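Local coordinates for mannan endo-1,4-beta-mannosidase (Bacillus subtilis, PDB 3CBW), which catalyses the random endo-hydrolysis of beta-1,4-mannosidic linkages in mannan, galactomannan and glucomannan, and takes part in glucomannan degradation, at residues 12-16 with 240-244; 134-140 with 200-206. The protein carries 3 engineered substitutions. All blocks are in the same frame, centred on the assembly; numbering follows the deposited sequence.

In the fold
Both contacts build on the parallel barrel of this family 26 glycosidase, a TIM-barrel enzyme, with their centres about 20 Å apart. In sequence, interaction 2 lies within the span of chain closed by interaction 1. Interaction 1 ties the N-terminal lead-in to helix 21-32 against the loop joining strands 220-224 and 245-252, whereas interaction 2 pairs helix 131-138 with helix 194-214, which precedes strand 220-224. The two meet through that helix: Tyr-204 OH lies 2.9 Å from Tyr-242 O, probably a hydrogen bond, and Lys-205 packs on the Tyr-242 ring. Helix 194-214 therefore takes part in both: it packs on helix 131-138 and also meets the loop that leads into strand 245-252.

Interaction 1: 12-16 with 240-244; sequences VSPVN and ASYVD
Ser-13 reaches Asp-244 through water: a single molecule donates to both Ser-13 O and Asp-244 OD1. Pro-14, which has no N-H to offer, instead lays its CA 3.3 Å from Asp-244 OD1 and packs its ring on Lys-24 and Met-27 of helix 21-32. Next comes the direct bond, Val-15 N to Asp-244 OD1 at 2.8 Å, bent slightly (154°) and using the syn lone pair of the oxygen. Asp-244 CG stands anti to its own carbonyl carbon (chi1 -67°), and from there OD1 faces the Val-15 N-H.

The Val-15 side chain points into the other loop, where two compact, non-polar methyls suit van der Waals contact with carbonyl oxygens whose polar bonding is met by others. Its CG1 rests 3.2 Å from Ala-240 O and 3.4 Å from Val-243 O, both of which accept hydrogen bonds from Lys-269 NZ; CG2 lies 3.6 Å from Ser-241 O. A second water donates to Val-15 O and Ser-241 O, and a third links Asn-16 N to Asp-244 OD2.

OD2 also takes the N-H of Trp-222 on strand 220-224. Exchanging Asp-244 for a leucine would probably leave the N-H groups of Val-15 and Trp-222 without their acceptor and unfasten two bridging waters. With two donors on each oxygen, the buried carboxylate is likely to stay ionised; through it the segment before helix 21-32 is tied to strand 220-224.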
loop_
_atom_site.group_PDB
_atom_site.type_symbol
_atom_site.label_atom_id
_atom_site.label_comp_id
_atom_site.label_asym_id
_atom_site.label_seq_id
_atom_site.Cartn_x
_atom_site.Cartn_y
_atom_site.Cartn_z
ATOM N N VAL A 12 9.723 11.340 -13.864
ATOM C CA VAL A 12 8.438 11.136 -13.206
ATOM C C VAL A 12 8.525 11.825 -11.854
ATOM O O VAL A 12 9.434 11.553 -11.078
ATOM C CB VAL A 12 8.107 9.642 -13.070
ATOM C CG1 VAL A 12 6.832 9.451 -12.262
ATOM C CG2 VAL A 12 7.954 9.036 -14.469
ATOM N N SER A 13 7.605 12.759 -11.615
ATOM C CA SER A 13 7.583 13.555 -10.393
ATOM C C SER A 13 6.379 13.160 -9.563
ATOM O O SER A 13 5.330 12.846 -10.117
ATOM C CB SER A 13 7.487 15.049 -10.738
ATOM O OG SER A 13 8.633 15.493 -11.434
ATOM N N PRO A 14 6.511 13.207 -8.225
ATOM C CA PRO A 14 5.352 12.974 -7.366
ATOM C C PRO A 14 4.192 13.912 -7.711
ATOM O O PRO A 14 4.407 15.041 -8.181
ATOM C CB PRO A 14 5.886 13.309 -5.970
ATOM C CG PRO A 14 7.343 13.049 -6.051
ATOM C CD PRO A 14 7.735 13.461 -7.434
ATOM N N VAL A 15 2.968 13.459 -7.466
ATOM C CA VAL A 15 1.811 14.316 -7.686
ATOM C C VAL A 15 1.803 15.524 -6.761
ATOM O O VAL A 15 1.316 16.585 -7.151
ATOM C CB VAL A 15 0.465 13.561 -7.600
ATOM C CG1 VAL A 15 0.392 12.530 -8.702
ATOM C CG2 VAL A 15 0.249 12.934 -6.237
ATOM N N ASN A 16 2.341 15.386 -5.554
ATOM C CA ASN A 16 2.444 16.526 -4.651
ATOM C C ASN A 16 3.531 17.476 -5.161
ATOM O O ASN A 16 4.708 17.113 -5.167
ATOM C CB ASN A 16 2.781 16.019 -3.253
ATOM C CG ASN A 16 3.023 17.139 -2.266
ATOM O OD1 ASN A 16 2.899 18.316 -2.588
ATOM N ND2 ASN A 16 3.323 16.775 -1.038
ATOM N N ALA A 240 -5.303 11.475 -12.027
ATOM C CA ALA A 240 -3.846 11.495 -12.121
ATOM C C ALA A 240 -3.183 12.430 -11.130
ATOM O O ALA A 240 -2.005 12.256 -10.815
ATOM C CB ALA A 240 -3.403 11.853 -13.534
ATOM N N SER A 241 -3.906 13.441 -10.660
ATOM C CA SER A 241 -3.285 14.365 -9.708
ATOM C C SER A 241 -3.277 13.886 -8.254
ATOM O O SER A 241 -2.717 14.562 -7.396
ATOM C CB SER A 241 -3.908 15.752 -9.810
ATOM O OG SER A 241 -5.184 15.729 -9.237
ATOM N N TYR A 242 -3.848 12.706 -7.983
ATOM C CA TYR A 242 -3.963 12.224 -6.611
ATOM C C TYR A 242 -3.273 10.889 -6.397
ATOM O O TYR A 242 -3.318 10.376 -5.281
ATOM C CB TYR A 242 -5.434 12.094 -6.183
ATOM C CG TYR A 242 -6.282 13.288 -6.564
ATOM C CD1 TYR A 242 -6.146 14.526 -5.926
ATOM C CD2 TYR A 242 -7.155 13.208 -7.648
ATOM C CE1 TYR A 242 -6.935 15.621 -6.313
ATOM C CE2 TYR A 242 -7.926 14.284 -8.038
ATOM C CZ TYR A 242 -7.804 15.477 -7.377
ATOM O OH TYR A 242 -8.582 16.537 -7.789
ATOM N N VAL A 243 -2.663 10.325 -7.442
ATOM C CA VAL A 243 -2.127 8.961 -7.386
ATOM C C VAL A 243 -0.765 8.924 -8.036
ATOM O O VAL A 243 -0.597 9.363 -9.175
ATOM C CB VAL A 243 -3.056 7.958 -8.131
ATOM C CG1 VAL A 243 -2.437 6.563 -8.162
ATOM C CG2 VAL A 243 -4.429 7.887 -7.470
ATOM N N ASP A 244 0.205 8.373 -7.319
ATOM C CA ASP A 244 1.547 8.156 -7.862
ATOM C C ASP A 244 1.753 6.755 -8.442
ATOM O O ASP A 244 2.425 6.598 -9.468
ATOM C CB ASP A 244 2.602 8.409 -6.778
ATOM C CG ASP A 244 2.663 9.860 -6.370
ATOM O OD1 ASP A 244 2.914 10.707 -7.250
ATOM O OD2 ASP A 244 2.471 10.162 -5.172
HETATM O O HOH W 1 3.518 10.767 -9.938
HETATM O O HOH W 2 -1.132 16.818 -8.101
HETATM O O HOH W 3 3.062 12.701 -4.191
#

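Interaction 2: 134-140 with 200-206. Engineered in segment 134-140: Lys-136 (natural residue Asn).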
loop_
_atom_site.group_PDB
_atom_site.type_symbol
_atom_site.label_atom_id
_atom_site.label_comp_id
_atom_site.label_asym_id
_atom_site.label_seq_id
_atom_site.Cartn_x
_atom_site.Cartn_y
_atom_site.Cartn_z
ATOM N N TYR A 134 -22.399 7.401 4.038
ATOM C CA TYR A 134 -21.121 7.748 3.418
ATOM C C TYR A 134 -21.047 9.261 3.145
ATOM O O TYR A 134 -20.014 9.899 3.373
ATOM C CB TYR A 134 -20.986 6.951 2.128
ATOM C CG TYR A 134 -19.594 6.583 1.653
ATOM C CD1 TYR A 134 -19.233 5.241 1.538
ATOM C CD2 TYR A 134 -18.679 7.550 1.234
ATOM C CE1 TYR A 134 -17.993 4.866 1.040
ATOM C CE2 TYR A 134 -17.427 7.179 0.735
ATOM C CZ TYR A 134 -17.094 5.836 0.649
ATOM O OH TYR A 134 -15.862 5.486 0.146
ATOM N N LYS A 135 -22.153 9.844 2.687
ATOM C CA LYS A 135 -22.205 11.295 2.464
ATOM C C LYS A 135 -21.933 12.069 3.742
ATOM O O LYS A 135 -21.269 13.109 3.704
ATOM C CB LYS A 135 -23.550 11.727 1.874
ATOM C CG LYS A 135 -23.731 11.377 0.416
ATOM C CD LYS A 135 -25.172 11.597 -0.039
ATOM C CE LYS A 135 -25.271 11.553 -1.551
ATOM N NZ LYS A 135 -24.731 12.798 -2.171
ATOM N N LYS A 136 -22.449 11.587 4.869
ATOM C CA LYS A 136 -22.212 12.252 6.151
ATOM C C LYS A 136 -20.732 12.238 6.527
ATOM O O LYS A 136 -20.205 13.229 7.034
ATOM C CB LYS A 136 -23.042 11.616 7.260
ATOM C CG LYS A 136 -24.539 11.838 7.088
ATOM C CD LYS A 136 -25.334 11.177 8.203
ATOM C CE LYS A 136 -26.823 11.505 8.103
ATOM N NZ LYS A 136 -27.563 10.900 9.237
ATOM N N ILE A 137 -20.062 11.116 6.272
ATOM C CA ILE A 137 -18.631 10.978 6.555
ATOM C C ILE A 137 -17.807 12.028 5.804
ATOM O O ILE A 137 -16.802 12.518 6.317
ATOM C CB ILE A 137 -18.148 9.539 6.216
ATOM C CG1 ILE A 137 -18.811 8.531 7.171
ATOM C CG2 ILE A 137 -16.601 9.453 6.224
ATOM C CD1 ILE A 137 -18.576 7.051 6.825
ATOM N N LEU A 138 -18.247 12.382 4.601
ATOM C CA LEU A 138 -17.549 13.351 3.753
ATOM C C LEU A 138 -17.718 14.784 4.217
ATOM O O LEU A 138 -16.953 15.665 3.818
ATOM C CB LEU A 138 -18.025 13.221 2.307
ATOM C CG LEU A 138 -17.587 11.923 1.633
ATOM C CD1 LEU A 138 -18.323 11.741 0.332
ATOM C CD2 LEU A 138 -16.089 11.950 1.388
ATOM N N ASP A 139 -18.715 15.005 5.065
ATOM C CA ASP A 139 -19.115 16.330 5.506
ATOM C C ASP A 139 -18.485 16.576 6.865
ATOM O O ASP A 139 -18.904 15.995 7.861
ATOM C CB ASP A 139 -20.648 16.382 5.566
ATOM C CG ASP A 139 -21.195 17.708 6.074
ATOM O OD1 ASP A 139 -20.423 18.567 6.555
ATOM O OD2 ASP A 139 -22.432 17.860 6.003
ATOM N N SER A 140 -17.473 17.444 6.894
ATOM C CA SER A 140 -16.701 17.716 8.110
ATOM C C SER A 140 -17.536 18.274 9.269
ATOM O O SER A 140 -17.085 18.278 10.415
ATOM C CB SER A 140 -15.524 18.649 7.804
ATOM O OG SER A 140 -14.539 17.979 7.030
ATOM N N TYR A 200 -16.543 7.414 -3.211
ATOM C CA TYR A 200 -15.209 6.918 -2.942
ATOM C C TYR A 200 -14.154 7.919 -3.422
ATOM O O TYR A 200 -13.192 8.231 -2.698
ATOM C CB TYR A 200 -14.953 5.560 -3.603
ATOM C CG TYR A 200 -13.501 5.175 -3.416
ATOM C CD1 TYR A 200 -13.090 4.533 -2.254
ATOM C CD2 TYR A 200 -12.528 5.529 -4.359
ATOM C CE1 TYR A 200 -11.747 4.222 -2.035
ATOM C CE2 TYR A 200 -11.198 5.227 -4.147
ATOM C CZ TYR A 200 -10.813 4.575 -2.985
ATOM O OH TYR A 200 -9.485 4.274 -2.805
ATOM N N LYS A 201 -14.306 8.394 -4.655
ATOM C CA LYS A 201 -13.347 9.346 -5.197
ATOM C C LYS A 201 -13.278 10.586 -4.321
ATOM O O LYS A 201 -12.187 11.099 -4.064
ATOM C CB LYS A 201 -13.664 9.707 -6.644
ATOM C CG LYS A 201 -13.492 8.561 -7.615
ATOM C CD LYS A 201 -13.910 9.007 -8.989
ATOM C CE LYS A 201 -14.113 7.850 -9.914
ATOM N NZ LYS A 201 -14.863 8.306 -11.110
ATOM N N GLN A 202 -14.430 11.057 -3.850
ATOM C CA GLN A 202 -14.476 12.196 -2.938
ATOM C C GLN A 202 -13.732 11.912 -1.642
ATOM O O GLN A 202 -13.004 12.769 -1.142
ATOM C CB GLN A 202 -15.923 12.575 -2.660
ATOM C CG GLN A 202 -16.624 13.150 -3.872
ATOM C CD GLN A 202 -18.101 13.383 -3.628
ATOM O OE1 GLN A 202 -18.476 14.062 -2.681
ATOM N NE2 GLN A 202 -18.946 12.803 -4.475
ATOM N N LEU A 203 -13.887 10.705 -1.107
ATOM C CA LEU A 203 -13.215 10.337 0.132
ATOM C C LEU A 203 -11.697 10.255 -0.043
ATOM O O LEU A 203 -10.938 10.733 0.806
ATOM C CB LEU A 203 -13.779 9.014 0.661
ATOM C CG LEU A 203 -13.196 8.515 1.989
ATOM C CD1 LEU A 203 -13.481 9.479 3.148
ATOM C CD2 LEU A 203 -13.743 7.133 2.307
ATOM N N TYR A 204 -11.255 9.660 -1.144
ATOM C CA TYR A 204 -9.836 9.580 -1.416
ATOM C C TYR A 204 -9.260 10.997 -1.522
ATOM O O TYR A 204 -8.221 11.301 -0.921
ATOM C CB TYR A 204 -9.598 8.781 -2.689
ATOM C CG TYR A 204 -8.143 8.530 -2.976
ATOM C CD1 TYR A 204 -7.588 7.258 -2.851
ATOM C CD2 TYR A 204 -7.323 9.573 -3.405
ATOM C CE1 TYR A 204 -6.231 7.048 -3.143
ATOM C CE2 TYR A 204 -6.007 9.383 -3.675
ATOM C CZ TYR A 204 -5.459 8.138 -3.539
ATOM O OH TYR A 204 -4.139 8.004 -3.872
ATOM N N LYS A 205 -9.933 11.869 -2.270
ATOM C CA LYS A 205 -9.459 13.243 -2.427
ATOM C C LYS A 205 -9.480 14.007 -1.108
ATOM O O LYS A 205 -8.603 14.826 -0.863
ATOM C CB LYS A 205 -10.269 13.971 -3.484
ATOM C CG LYS A 205 -10.075 13.429 -4.875
ATOM C CD LYS A 205 -10.922 14.238 -5.818
ATOM C CE LYS A 205 -11.132 13.571 -7.133
ATOM N NZ LYS A 205 -12.136 14.366 -7.892
ATOM N N LYS A 206 -10.461 13.729 -0.255
ATOM C CA LYS A 206 -10.526 14.355 1.066
ATOM C C LYS A 206 -9.297 13.977 1.896
ATOM O O LYS A 206 -8.682 14.820 2.557
ATOM C CB LYS A 206 -11.804 13.913 1.763
ATOM C CG LYS A 206 -12.011 14.451 3.159
ATOM C CD LYS A 206 -13.405 14.064 3.641
ATOM C CE LYS A 206 -13.706 14.613 4.995
ATOM N NZ LYS A 206 -14.158 16.034 4.944
#
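Leu-203 fits between Leu-138 and Tyr-134, and its branched end is shaped for that place. CB points at the neighbouring helix and meets Leu-138 CD2 at 3.8 Å and Tyr-134 CE2 somewhat farther off. With CG anti to the backbone N (chi1 -178°), the fork opens between the two partners: CD1 turns to Leu-138 CD2 and, more loosely, to Ile-137 CG2, while CD2 runs to Tyr-134 OH at 3.4 Å, the two side chains crossing nearly at right angles.

Leu-138 answers with both methyls: CD2 lies 3.5 Å from Leu-203 CA, and CD1 meets CB and OE1 of Gln-202, whose side chain it crosses at about a right angle and whose NE2 bonds Ser-198 OG. Tyr-134 suits a buried place that needs one polar tip: its OH passes Tyr-200 CA at 3.5 Å and is hydrogen-bonded to Trp-184 O.

Lys-206 extends past Leu-138, its CD near Leu-138 CD2, before bending at its last torsion (chi4 82°). NZ then donates to Leu-138 O at 3.0 Å, from well above the carbonyl plane, and to Ser-140 OG at 2.9 Å. The ammonium thus grips a carbonyl and a hydroxyl at once, and Ser-140 OG is also bonded to Asn-149 ND2.

The helical segments 134-138 and 200-206 run in roughly the same direction, 23° apart, with axes approaching to 10.2 Å. Leu-148 of helix 143-163 touches Leu-203 and Lys-206. Tyr-200 OH bonds Leu-174 O just after barrel strand 169-172, its side chain about 8 Å from that of Glu-176, the probable proton donor.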